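Local coordinates for pseudoaglycone deacetylase Dbv21 (Actinoplanes teichomyceticus, PDB 3DFI), which probably removes an acetyl group from the sugar of the A40926 pseudoaglycone during antibiotic biosynthesis, as a zinc-binding hydrolase of the PIG-L family, at residues G25-Q30 and Y257-W262; C144-V149 and R175-R180; A163-T168 and E196-L201; Q183-A188 and A242-H247. One frame throughout, in Å; residues are numbered along the deposited sequence.

The four contacts join parts of one mixed sheet and its flanking helices in an enzyme whose zinc ion is held by His16, Asp19 and His161. Contacts 1 and 2 meet on neighbouring strands, where Thr261 OG1 lies 2.6 Å from Arg180 NE, a probable hydrogen bond. Strand 258-266 also links contact 1 to contact 4, through a probable bond of 3.0 Å between Thr260 O and Gln183 N. Helix 159-174 joins contact 3 to contact 2, with Thr168 CG2 packed 3.6 Å from Val149 CG1. Contact 2 lies away from the metal site. Contact 4 comes nearer the zinc than contact 3: the Pro186 side chain is about 8 Å from it, that of Arg165 about 11 Å.

Contact 1. Residues G25-Q30 and Y257-W262; sequences GASLAQ and YNETTW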
loop_
_atom_site.group_PDB
_atom_site.type_symbol
_atom_site.label_atom_id
_atom_site.label_comp_id
_atom_site.label_asym_id
_atom_site.label_seq_id
_atom_site.Cartn_x
_atom_site.Cartn_y
_atom_site.Cartn_z
ATOM N N GLY A 25 7.258 2.213 2.732
ATOM C CA GLY A 25 8.472 1.544 2.290
ATOM C C GLY A 25 9.675 1.735 3.201
ATOM O O GLY A 25 10.392 0.774 3.476
ATOM N N ALA A 26 9.911 2.962 3.663
ATOM C CA ALA A 26 11.023 3.214 4.596
ATOM C C ALA A 26 10.844 2.542 5.988
ATOM O O ALA A 26 11.793 2.017 6.556
ATOM C CB ALA A 26 11.284 4.722 4.733
ATOM N N SER A 27 9.632 2.554 6.523
ATOM C CA SER A 27 9.344 1.876 7.805
ATOM C C SER A 27 9.486 0.357 7.640
ATOM O O SER A 27 9.949 -0.336 8.543
ATOM C CB SER A 27 7.934 2.185 8.291
ATOM O OG SER A 27 7.779 3.558 8.595
ATOM N N LEU A 28 9.118 -0.148 6.468
ATOM C CA LEU A 28 9.283 -1.572 6.190
ATOM C C LEU A 28 10.757 -1.938 6.110
ATOM O O LEU A 28 11.182 -2.927 6.728
ATOM C CB LEU A 28 8.546 -1.987 4.910
ATOM C CG LEU A 28 7.012 -1.872 4.927
ATOM C CD1 LEU A 28 6.421 -2.341 3.577
ATOM C CD2 LEU A 28 6.400 -2.635 6.057
ATOM N N ALA A 29 11.519 -1.142 5.351
ATOM C CA ALA A 29 12.975 -1.274 5.254
ATOM C C ALA A 29 13.621 -1.204 6.633
ATOM O O ALA A 29 14.524 -1.995 6.945
ATOM C CB ALA A 29 13.536 -0.191 4.374
ATOM N N GLN A 30 13.179 -0.240 7.445
ATOM C CA GLN A 30 13.721 -0.063 8.806
ATOM C C GLN A 30 13.376 -1.248 9.706
ATOM O O GLN A 30 14.181 -1.629 10.574
ATOM C CB GLN A 30 13.199 1.223 9.455
ATOM C CG GLN A 30 13.818 1.526 10.831
ATOM C CD GLN A 30 15.268 1.962 10.726
ATOM O OE1 GLN A 30 16.170 1.308 11.256
ATOM N NE2 GLN A 30 15.504 3.066 10.026
ATOM N N TYR A 257 13.723 11.638 7.710
ATOM C CA TYR A 257 12.612 10.997 7.005
ATOM C C TYR A 257 11.680 10.211 7.921
ATOM O O TYR A 257 12.109 9.555 8.882
ATOM C CB TYR A 257 13.084 10.125 5.827
ATOM C CG TYR A 257 11.944 9.847 4.882
ATOM C CD1 TYR A 257 11.452 10.856 4.059
ATOM C CD2 TYR A 257 11.318 8.594 4.847
ATOM C CE1 TYR A 257 10.391 10.633 3.216
ATOM C CE2 TYR A 257 10.236 8.356 4.005
ATOM C CZ TYR A 257 9.784 9.387 3.195
ATOM O OH TYR A 257 8.719 9.196 2.375
ATOM N N ASN A 258 10.395 10.302 7.590
ATOM C CA ASN A 258 9.327 9.762 8.393
ATOM C C ASN A 258 8.051 9.537 7.578
ATOM O O ASN A 258 7.831 10.153 6.519
ATOM C CB ASN A 258 9.062 10.670 9.612
ATOM C CG ASN A 258 8.628 12.062 9.221
ATOM O OD1 ASN A 258 9.452 12.978 9.110
ATOM N ND2 ASN A 258 7.342 12.233 8.988
ATOM N N GLU A 259 7.228 8.635 8.092
ATOM C CA GLU A 259 5.955 8.244 7.515
ATOM C C GLU A 259 4.895 8.219 8.660
ATOM O O GLU A 259 5.208 7.883 9.815
ATOM C CB GLU A 259 6.108 6.873 6.837
ATOM C CG GLU A 259 7.187 6.853 5.700
ATOM C CD GLU A 259 7.547 5.456 5.194
ATOM O OE1 GLU A 259 7.532 4.479 5.995
ATOM O OE2 GLU A 259 7.851 5.328 3.983
ATOM N N THR A 260 3.660 8.597 8.336
ATOM C CA THR A 260 2.571 8.718 9.320
ATOM C C THR A 260 1.635 7.519 9.271
ATOM O O THR A 260 1.229 7.067 8.186
ATOM C CB THR A 260 1.737 9.986 9.047
ATOM O OG1 THR A 260 2.587 11.126 9.107
ATOM C CG2 THR A 260 0.612 10.155 10.043
ATOM N N THR A 261 1.281 7.013 10.447
ATOM C CA THR A 261 0.229 5.995 10.566
ATOM C C THR A 261 -0.675 6.350 11.728
ATOM O O THR A 261 -0.281 7.156 12.572
ATOM C CB THR A 261 0.786 4.567 10.779
ATOM O OG1 THR A 261 1.427 4.472 12.057
ATOM C CG2 THR A 261 1.757 4.160 9.669
ATOM N N TRP A 262 -1.874 5.738 11.779
ATOM C CA TRP A 262 -2.801 5.936 12.896
ATOM C C TRP A 262 -3.286 4.598 13.450
ATOM O O TRP A 262 -3.532 3.656 12.671
ATOM C CB TRP A 262 -4.064 6.700 12.480
ATOM C CG TRP A 262 -3.938 8.063 11.931
ATOM C CD1 TRP A 262 -4.177 9.244 12.587
ATOM C CD2 TRP A 262 -3.601 8.417 10.572
ATOM N NE1 TRP A 262 -3.997 10.293 11.728
ATOM C CE2 TRP A 262 -3.655 9.817 10.486
ATOM C CE3 TRP A 262 -3.281 7.676 9.425
ATOM C CZ2 TRP A 262 -3.369 10.509 9.300
ATOM C CZ3 TRP A 262 -3.001 8.355 8.247
ATOM C CH2 TRP A 262 -3.039 9.766 8.196
#
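The helix through Ala26 and Ser27 crosses the strand of Glu259 almost at a right angle, 103° between chain directions, with the two axes 8.2 Å apart at their closest. The helix is kinked here, and the backbone N of Ala26 and of Ser27 make no bond to the turn before. The carboxylate of Glu259 takes over that role. Ala26 N gives its hydrogen to Glu259 OE2 over 3.2 Å, on the syn side but tilted from the carboxylate plane. Ser27 N bonds Glu259 OE1 at 2.9 Å, arriving from above that plane by 39°. Ser27 OG donates over 2.8 Å to the anti lone pair of Glu259 OE1, so one oxygen is gripped by both the backbone and the side chain of a single serine. With CG turned anti to its carbonyl carbon (chi1 -59°) and an extended chain beyond, Glu259 has the length to place both oxygens against the kinked turn. OE2 also forms a salt bridge with Lys219, which probably stabilises the negative charge in this buried place.

Ala26 is small enough to let Tyr257 come close: its CB sits at the edge of the ring, 3.9 Å from Tyr257 CE2. The phenol OH of Tyr257 bonds Lys219 as well, and Ser27 OG has a further partner in Ser209. Strand 258-266 runs beside 201-210, with Glu259 paired to Ser209 through the backbone, while helix 213-223 supplies Lys219 and helix 240-251 packs on Tyr257 through Asp245 and Ala248.

Contact 2. Residues C144-V149 and R175-R180; sequences CDPTLV and RGIPLR
Val149 carries both backbone bonds between 144-149 and 175-180. Its N-H reaches Pro178 O at 2.9 Å, almost straight at 173°, and its carbonyl O accepts the N-H of Arg180 at 3.2 Å. One residue thus bonds the two neighbours of Leu179, as parallel pairing requires, and Leu179 CA adds a CH...O contact of 3.2 Å to the same Val149 O. The backbone of Arg180 goes on to bond that of Thr151, continuing the pairing. Proline suits position 178 because only its carbonyl is used.

On the other side of its strand, Leu148 bonds the backbone of Arg9 and Leu11. Thr147 OG1 is held by Asp6 O and Arg9 N, which anchors the entry to the strand, and Arg9 NE bonds Asp145 O.

Apolar side chains pack beside these bonds, and beta-branched Ile177 and Val149 suit the start of strands. With CG1 of Ile177 beside the backbone N (chi1 -45°), its CG2 is left anti to that N and meets Val149 CG2 at 3.5 Å. Ile177 CG2 also lies 4.2 Å from Pro146 CG. Gly176, with positive phi, closes the preceding helix in a Schellman motif. The paired strands 148-152 and 179-182, joined through helix 159-174, form a beta-alpha-beta unit in the Rossmann-like sheet of this family.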
loop_
_atom_site.group_PDB
_atom_site.type_symbol
_atom_site.label_atom_id
_atom_site.label_comp_id
_atom_site.label_asym_id
_atom_site.label_seq_id
_atom_site.Cartn_x
_atom_site.Cartn_y
_atom_site.Cartn_z
ATOM N N CYS A 144 0.746 -16.245 7.681
ATOM C CA CYS A 144 1.948 -15.438 7.956
ATOM C C CYS A 144 2.185 -15.183 9.464
ATOM O O CYS A 144 3.253 -14.710 9.860
ATOM C CB CYS A 144 1.894 -14.106 7.177
ATOM S SG CYS A 144 2.212 -14.274 5.361
ATOM N N ASP A 145 1.179 -15.486 10.284
ATOM C CA ASP A 145 1.205 -15.284 11.757
ATOM C C ASP A 145 1.825 -13.928 12.208
ATOM O O ASP A 145 2.752 -13.894 13.018
ATOM C CB ASP A 145 1.849 -16.508 12.457
ATOM C CG ASP A 145 1.670 -16.507 13.977
ATOM O OD1 ASP A 145 0.786 -15.800 14.516
ATOM O OD2 ASP A 145 2.420 -17.253 14.653
ATOM N N PRO A 146 1.288 -12.804 11.701
ATOM C CA PRO A 146 1.911 -11.503 11.953
ATOM C C PRO A 146 1.703 -11.033 13.394
ATOM O O PRO A 146 0.747 -11.468 14.042
ATOM C CB PRO A 146 1.139 -10.573 11.019
ATOM C CG PRO A 146 -0.211 -11.179 10.951
ATOM C CD PRO A 146 0.044 -12.664 10.918
ATOM N N THR A 147 2.586 -10.157 13.871
ATOM C CA THR A 147 2.419 -9.466 15.170
ATOM C C THR A 147 1.911 -8.034 14.960
ATOM O O THR A 147 1.544 -7.350 15.895
ATOM C CB THR A 147 3.754 -9.450 15.957
ATOM O OG1 THR A 147 4.772 -8.832 15.156
ATOM C CG2 THR A 147 4.194 -10.876 16.278
ATOM N N LEU A 148 1.920 -7.591 13.704
ATOM C CA LEU A 148 1.354 -6.297 13.301
ATOM C C LEU A 148 0.857 -6.377 11.860
ATOM O O LEU A 148 1.537 -6.929 10.983
ATOM C CB LEU A 148 2.402 -5.185 13.418
ATOM C CG LEU A 148 2.081 -3.757 12.933
ATOM C CD1 LEU A 148 1.107 -3.100 13.864
ATOM C CD2 LEU A 148 3.389 -2.938 12.862
ATOM N N VAL A 149 -0.342 -5.853 11.646
ATOM C CA VAL A 149 -0.907 -5.675 10.305
ATOM C C VAL A 149 -1.001 -4.188 9.944
ATOM O O VAL A 149 -1.428 -3.396 10.764
ATOM C CB VAL A 149 -2.326 -6.314 10.216
ATOM C CG1 VAL A 149 -3.058 -5.880 8.939
ATOM C CG2 VAL A 149 -2.238 -7.870 10.282
ATOM N N ARG A 175 -9.084 -11.906 13.826
ATOM C CA ARG A 175 -7.901 -12.663 14.236
ATOM C C ARG A 175 -7.108 -12.070 15.410
ATOM O O ARG A 175 -6.072 -12.609 15.793
ATOM C CB ARG A 175 -7.037 -12.996 13.015
ATOM C CG ARG A 175 -7.680 -14.161 12.222
ATOM C CD ARG A 175 -6.717 -14.953 11.380
ATOM N NE ARG A 175 -6.214 -16.145 12.041
ATOM C CZ ARG A 175 -6.719 -17.359 11.860
ATOM N NH1 ARG A 175 -6.181 -18.393 12.485
ATOM N NH2 ARG A 175 -7.761 -17.542 11.050
ATOM N N GLY A 176 -7.623 -10.984 15.988
ATOM C CA GLY A 176 -6.985 -10.296 17.120
ATOM C C GLY A 176 -5.540 -9.859 16.880
ATOM O O GLY A 176 -4.679 -10.016 17.762
ATOM N N ILE A 177 -5.267 -9.303 15.696
ATOM C CA ILE A 177 -3.948 -8.779 15.407
ATOM C C ILE A 177 -3.985 -7.246 15.470
ATOM O O ILE A 177 -4.864 -6.624 14.855
ATOM C CB ILE A 177 -3.444 -9.175 13.967
ATOM C CG1 ILE A 177 -3.679 -10.662 13.621
ATOM C CG2 ILE A 177 -2.003 -8.660 13.730
ATOM C CD1 ILE A 177 -3.109 -11.716 14.604
ATOM N N PRO A 178 -3.033 -6.631 16.209
ATOM C CA PRO A 178 -2.899 -5.176 16.181
ATOM C C PRO A 178 -2.725 -4.592 14.766
ATOM O O PRO A 178 -2.078 -5.194 13.915
ATOM C CB PRO A 178 -1.668 -4.917 17.058
ATOM C CG PRO A 178 -1.627 -6.111 18.019
ATOM C CD PRO A 178 -2.072 -7.265 17.141
ATOM N N LEU A 179 -3.316 -3.422 14.535
ATOM C CA LEU A 179 -3.423 -2.833 13.198
ATOM C C LEU A 179 -3.165 -1.319 13.242
ATOM O O LEU A 179 -3.521 -0.666 14.218
ATOM C CB LEU A 179 -4.822 -3.129 12.615
ATOM C CG LEU A 179 -5.231 -2.431 11.303
ATOM C CD1 LEU A 179 -6.200 -3.251 10.517
ATOM C CD2 LEU A 179 -5.838 -1.057 11.610
ATOM N N ARG A 180 -2.525 -0.805 12.185
ATOM C CA ARG A 180 -2.320 0.629 11.923
ATOM C C ARG A 180 -2.688 0.963 10.460
ATOM O O ARG A 180 -2.561 0.139 9.545
ATOM C CB ARG A 180 -0.869 1.030 12.210
ATOM C CG ARG A 180 -0.477 0.822 13.694
ATOM C CD ARG A 180 0.862 1.469 14.026
ATOM N NE ARG A 180 0.761 2.930 14.096
ATOM C CZ ARG A 180 0.584 3.629 15.216
ATOM N NH1 ARG A 180 0.500 4.951 15.158
ATOM N NH2 ARG A 180 0.499 3.021 16.397
#

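Contact 3. Residues A163-T168 and E196-L201; sequences ATRDAT and ELPDGL
Arg165 makes the one hydrogen bond between helix 163-168 and the loop 196-201: its NH2 reaches Glu196 O at 2.8 Å. The bond is bent, with the donor 46° out of the carbonyl plane and the oxygen tilted from the guanidinium plane. Arginine suits the place because its several N-H groups can serve different acceptors, and NH1 turns to Val153 O.

A salt bridge within the helix fixes the rotation of the guanidinium. Arg165 grips Asp166 OD1 side-on, NE at 2.9 Å and NH2 at 3.0 Å, nearly in the guanidinium plane. The chain of Arg165 leaves with CG anti to its backbone N (chi1 178°) and bends at chi3, which brings the group back toward its neighbour Asp166. Helix 159-174 also carries the zinc ligand His161 one turn earlier, its side chain about 6 Å from that of Arg165, so the loop before strand 201-210 is fastened close to the metal-binding end of the helix. That loop leaves through a type II turn from Pro198 to Leu201, with Gly200 taking the positive phi.

The remaining contacts are van der Waals. Leu197 CD2 lies over one guanidinium face, 3.7 Å from Arg165 NH1, and the Pro198 ring lies aslant across the Asp166 carboxylate, with Pro198 CD 3.6 Å from Asp166 OD1.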
loop_
_atom_site.group_PDB
_atom_site.type_symbol
_atom_site.label_atom_id
_atom_site.label_comp_id
_atom_site.label_asym_id
_atom_site.label_seq_id
_atom_site.Cartn_x
_atom_site.Cartn_y
_atom_site.Cartn_z
ATOM N N ALA A 163 -12.053 -0.487 -0.172
ATOM C CA ALA A 163 -12.395 -1.908 -0.032
ATOM C C ALA A 163 -11.294 -2.664 0.731
ATOM O O ALA A 163 -11.605 -3.431 1.649
ATOM C CB ALA A 163 -12.646 -2.547 -1.386
ATOM N N THR A 164 -10.026 -2.438 0.358
ATOM C CA THR A 164 -8.889 -3.112 1.013
ATOM C C THR A 164 -8.832 -2.806 2.536
ATOM O O THR A 164 -8.719 -3.717 3.383
ATOM C CB THR A 164 -7.596 -2.720 0.329
ATOM O OG1 THR A 164 -7.657 -3.173 -1.033
ATOM C CG2 THR A 164 -6.358 -3.333 1.049
ATOM N N ARG A 165 -8.927 -1.525 2.857
ATOM C CA ARG A 165 -8.945 -1.058 4.244
ATOM C C ARG A 165 -10.068 -1.714 5.055
ATOM O O ARG A 165 -9.818 -2.288 6.134
ATOM C CB ARG A 165 -9.086 0.481 4.290
ATOM C CG ARG A 165 -9.152 1.053 5.708
ATOM C CD ARG A 165 -9.657 2.479 5.694
ATOM N NE ARG A 165 -11.069 2.497 5.303
ATOM C CZ ARG A 165 -11.774 3.599 5.093
ATOM N NH1 ARG A 165 -11.199 4.773 5.227
ATOM N NH2 ARG A 165 -13.050 3.517 4.733
ATOM N N ASP A 166 -11.297 -1.626 4.535
ATOM C CA ASP A 166 -12.474 -2.118 5.241
ATOM C C ASP A 166 -12.382 -3.631 5.503
ATOM O O ASP A 166 -12.697 -4.115 6.608
ATOM C CB ASP A 166 -13.755 -1.744 4.477
ATOM C CG ASP A 166 -14.077 -0.226 4.557
ATOM O OD1 ASP A 166 -13.262 0.563 5.103
ATOM O OD2 ASP A 166 -15.168 0.179 4.090
ATOM N N ALA A 167 -11.929 -4.360 4.480
ATOM C CA ALA A 167 -11.738 -5.806 4.593
ATOM C C ALA A 167 -10.641 -6.150 5.609
ATOM O O ALA A 167 -10.801 -7.094 6.375
ATOM C CB ALA A 167 -11.404 -6.422 3.210
ATOM N N THR A 168 -9.555 -5.358 5.615
ATOM C CA THR A 168 -8.437 -5.569 6.530
ATOM C C THR A 168 -8.857 -5.305 7.983
ATOM O O THR A 168 -8.503 -6.071 8.890
ATOM C CB THR A 168 -7.185 -4.721 6.167
ATOM O OG1 THR A 168 -6.809 -4.928 4.796
ATOM C CG2 THR A 168 -6.003 -5.091 7.097
ATOM N N GLU A 196 -13.062 8.420 5.307
ATOM C CA GLU A 196 -14.399 8.045 5.834
ATOM C C GLU A 196 -14.469 6.577 6.267
ATOM O O GLU A 196 -14.741 5.665 5.468
ATOM C CB GLU A 196 -15.546 8.417 4.880
ATOM C CG GLU A 196 -16.913 7.855 5.309
ATOM C CD GLU A 196 -18.098 8.658 4.792
ATOM O OE1 GLU A 196 -19.068 8.834 5.567
ATOM O OE2 GLU A 196 -18.065 9.119 3.623
ATOM N N LEU A 197 -14.227 6.386 7.558
ATOM C CA LEU A 197 -14.178 5.068 8.194
ATOM C C LEU A 197 -15.543 4.400 8.311
ATOM O O LEU A 197 -16.562 5.095 8.321
ATOM C CB LEU A 197 -13.544 5.198 9.576
ATOM C CG LEU A 197 -12.044 5.485 9.578
ATOM C CD1 LEU A 197 -11.548 5.669 10.987
ATOM C CD2 LEU A 197 -11.289 4.363 8.885
ATOM N N PRO A 198 -15.569 3.043 8.383
ATOM C CA PRO A 198 -16.815 2.390 8.793
ATOM C C PRO A 198 -17.392 3.000 10.104
ATOM O O PRO A 198 -16.657 3.554 10.928
ATOM C CB PRO A 198 -16.398 0.928 9.022
ATOM C CG PRO A 198 -15.187 0.726 8.159
ATOM C CD PRO A 198 -14.494 2.076 8.084
ATOM N N ASP A 199 -18.703 2.890 10.261
ATOM C CA ASP A 199 -19.420 3.357 11.447
ATOM C C ASP A 199 -18.844 2.746 12.729
ATOM O O ASP A 199 -18.364 1.612 12.704
ATOM C CB ASP A 199 -20.900 2.979 11.314
ATOM C CG ASP A 199 -21.680 3.952 10.427
ATOM O OD1 ASP A 199 -21.157 5.050 10.118
ATOM O OD2 ASP A 199 -22.837 3.634 10.062
ATOM N N GLY A 200 -18.882 3.490 13.836
ATOM C CA GLY A 200 -18.312 3.005 15.098
ATOM C C GLY A 200 -16.788 3.060 15.222
ATOM O O GLY A 200 -16.231 2.693 16.263
ATOM N N LEU A 201 -16.116 3.535 14.173
ATOM C CA LEU A 201 -14.661 3.673 14.172
ATOM C C LEU A 201 -14.215 5.135 14.019
ATOM O O LEU A 201 -14.873 5.932 13.325
ATOM C CB LEU A 201 -14.031 2.845 13.022
ATOM C CG LEU A 201 -14.340 1.343 12.854
ATOM C CD1 LEU A 201 -13.504 0.781 11.697
ATOM C CD2 LEU A 201 -14.023 0.564 14.113
#

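Contact 4. Residues Q183-A188 and A242-H247; sequences QDLPYA and AKLDEH
His247 and Gln183 approach from opposite directions and meet in a single hydrogen bond: NE2 of the imidazole gives its hydrogen to Gln183 OE1 at 2.7 Å and a nearly straight 166°. The oxygen lies at the ring edge, in the imidazole plane. From the amide's side the donor stands well above the carbonyl plane, and the amide and ring planes are 56° apart. Both chains are suited to span the gap. Gln183 is extended, with CG anti to the backbone N (chi1 -172°), and His247 leaves its helix in the same anti fashion.

Beside the bond Leu185 CD2 touches His247 CD2 at 3.8 Å; farther along, Leu244 CD2 packs 4.2 Å from both Leu185 CB and Pro186 CB. Leucine, one turn before the histidine, thus presents a methyl to the loop just where the chain bends.

That bend is set by a cis peptide bond between Leu185 and Pro186, while Pro186 CD sits over the centre of the Tyr187 ring. Leu185 N is hydrogen-bonded to Ser23 OG, which helps hold the loop, and Met223 of helix 213-223 backs Leu244. Further in, Asp184 OD1 accepts from Ile155 N, and Asp184 OD2 bonds ND1 of His161, a zinc ligand. This second-shell carboxylate probably helps orient the metal-binding histidine, an Asp-His-zinc arrangement familiar from zinc hydrolase sites.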
loop_
_atom_site.group_PDB
_atom_site.type_symbol
_atom_site.label_atom_id
_atom_site.label_comp_id
_atom_site.label_asym_id
_atom_site.label_seq_id
_atom_site.Cartn_x
_atom_site.Cartn_y
_atom_site.Cartn_z
ATOM N N GLN A 183 -0.768 6.697 5.939
ATOM C CA GLN A 183 -1.112 7.859 5.133
ATOM C C GLN A 183 -0.693 7.543 3.695
ATOM O O GLN A 183 0.523 7.433 3.422
ATOM C CB GLN A 183 -0.314 9.054 5.651
ATOM C CG GLN A 183 -0.662 10.432 5.070
ATOM C CD GLN A 183 0.290 11.506 5.551
ATOM O OE1 GLN A 183 1.513 11.332 5.372
ATOM N NE2 GLN A 183 -0.177 12.530 6.102
ATOM N N ASP A 184 -1.677 7.415 2.794
ATOM C CA ASP A 184 -1.445 7.010 1.388
ATOM C C ASP A 184 -0.545 8.029 0.708
ATOM O O ASP A 184 -0.822 9.205 0.798
ATOM C CB ASP A 184 -2.783 6.934 0.626
ATOM C CG ASP A 184 -3.829 6.031 1.339
ATOM O OD1 ASP A 184 -4.228 6.329 2.508
ATOM O OD2 ASP A 184 -4.241 5.030 0.712
ATOM N N LEU A 185 0.499 7.577 0.000
ATOM C CA LEU A 185 1.404 8.514 -0.681
ATOM C C LEU A 185 1.490 8.165 -2.169
ATOM O O LEU A 185 1.373 7.020 -2.518
ATOM C CB LEU A 185 2.791 8.517 -0.020
ATOM C CG LEU A 185 2.883 9.173 1.369
ATOM C CD1 LEU A 185 4.233 8.895 2.058
ATOM C CD2 LEU A 185 2.578 10.685 1.281
ATOM N N PRO A 186 1.720 9.161 -3.041
ATOM C CA PRO A 186 1.967 10.573 -2.743
ATOM C C PRO A 186 0.693 11.373 -2.498
ATOM O O PRO A 186 0.754 12.569 -2.210
ATOM C CB PRO A 186 2.635 11.081 -4.029
ATOM C CG PRO A 186 2.043 10.234 -5.123
ATOM C CD PRO A 186 1.779 8.877 -4.491
ATOM N N TYR A 187 -0.447 10.705 -2.599
ATOM C CA TYR A 187 -1.762 11.356 -2.523
ATOM C C TYR A 187 -1.915 12.374 -1.380
ATOM O O TYR A 187 -2.404 13.483 -1.602
ATOM C CB TYR A 187 -2.871 10.297 -2.594
ATOM C CG TYR A 187 -2.506 9.235 -3.653
ATOM C CD1 TYR A 187 -2.454 9.584 -5.031
ATOM C CD2 TYR A 187 -2.115 7.935 -3.288
ATOM C CE1 TYR A 187 -2.073 8.664 -6.014
ATOM C CE2 TYR A 187 -1.746 6.992 -4.277
ATOM C CZ TYR A 187 -1.728 7.373 -5.636
ATOM O OH TYR A 187 -1.376 6.482 -6.631
ATOM N N ALA A 188 -1.425 12.025 -0.191
ATOM C CA ALA A 188 -1.489 12.923 0.984
ATOM C C ALA A 188 -0.595 14.148 0.860
ATOM O O ALA A 188 -0.844 15.151 1.516
ATOM C CB ALA A 188 -1.167 12.177 2.256
ATOM N N ALA A 242 11.479 14.627 -4.389
ATOM C CA ALA A 242 11.473 15.928 -3.708
ATOM C C ALA A 242 10.159 16.152 -2.913
ATOM O O ALA A 242 10.186 16.499 -1.723
ATOM C CB ALA A 242 11.709 17.046 -4.709
ATOM N N LYS A 243 9.019 15.918 -3.565
ATOM C CA LYS A 243 7.712 16.105 -2.953
ATOM C C LYS A 243 7.581 15.249 -1.678
ATOM O O LYS A 243 7.102 15.732 -0.633
ATOM C CB LYS A 243 6.619 15.752 -3.970
ATOM C CG LYS A 243 5.183 16.088 -3.554
ATOM C CD LYS A 243 4.878 17.592 -3.739
ATOM C CE LYS A 243 3.467 17.937 -3.239
ATOM N NZ LYS A 243 3.223 19.413 -3.087
ATOM N N LEU A 244 8.034 14.000 -1.759
ATOM C CA LEU A 244 8.004 13.092 -0.620
ATOM C C LEU A 244 8.913 13.549 0.524
ATOM O O LEU A 244 8.543 13.415 1.683
ATOM C CB LEU A 244 8.346 11.654 -1.033
ATOM C CG LEU A 244 7.358 10.878 -1.923
ATOM C CD1 LEU A 244 7.784 9.404 -2.060
ATOM C CD2 LEU A 244 5.901 10.956 -1.441
ATOM N N ASP A 245 10.108 14.049 0.186
ATOM C CA ASP A 245 11.046 14.596 1.170
ATOM C C ASP A 245 10.492 15.830 1.854
ATOM O O ASP A 245 10.684 16.027 3.065
ATOM C CB ASP A 245 12.371 14.988 0.489
ATOM C CG ASP A 245 13.350 13.839 0.412
ATOM O OD1 ASP A 245 13.190 12.861 1.186
ATOM O OD2 ASP A 245 14.280 13.917 -0.411
ATOM N N GLU A 246 9.843 16.677 1.054
ATOM C CA GLU A 246 9.210 17.902 1.538
ATOM C C GLU A 246 8.031 17.568 2.448
ATOM O O GLU A 246 7.882 18.185 3.505
ATOM C CB GLU A 246 8.735 18.757 0.371
ATOM C CG GLU A 246 7.830 19.922 0.769
ATOM C CD GLU A 246 7.264 20.660 -0.436
ATOM O OE1 GLU A 246 6.864 19.995 -1.425
ATOM O OE2 GLU A 246 7.217 21.905 -0.391
ATOM N N HIS A 247 7.199 16.608 2.027
ATOM C CA HIS A 247 6.053 16.158 2.833
ATOM C C HIS A 247 6.506 15.706 4.227
ATOM O O HIS A 247 5.973 16.261 5.246
ATOM C CB HIS A 247 5.268 15.025 2.138
ATOM C CG HIS A 247 4.081 14.549 2.931
ATOM N ND1 HIS A 247 2.933 15.302 3.079
ATOM C CD2 HIS A 247 3.872 13.404 3.629
ATOM C CE1 HIS A 247 2.076 14.648 3.843
ATOM N NE2 HIS A 247 2.615 13.488 4.178
#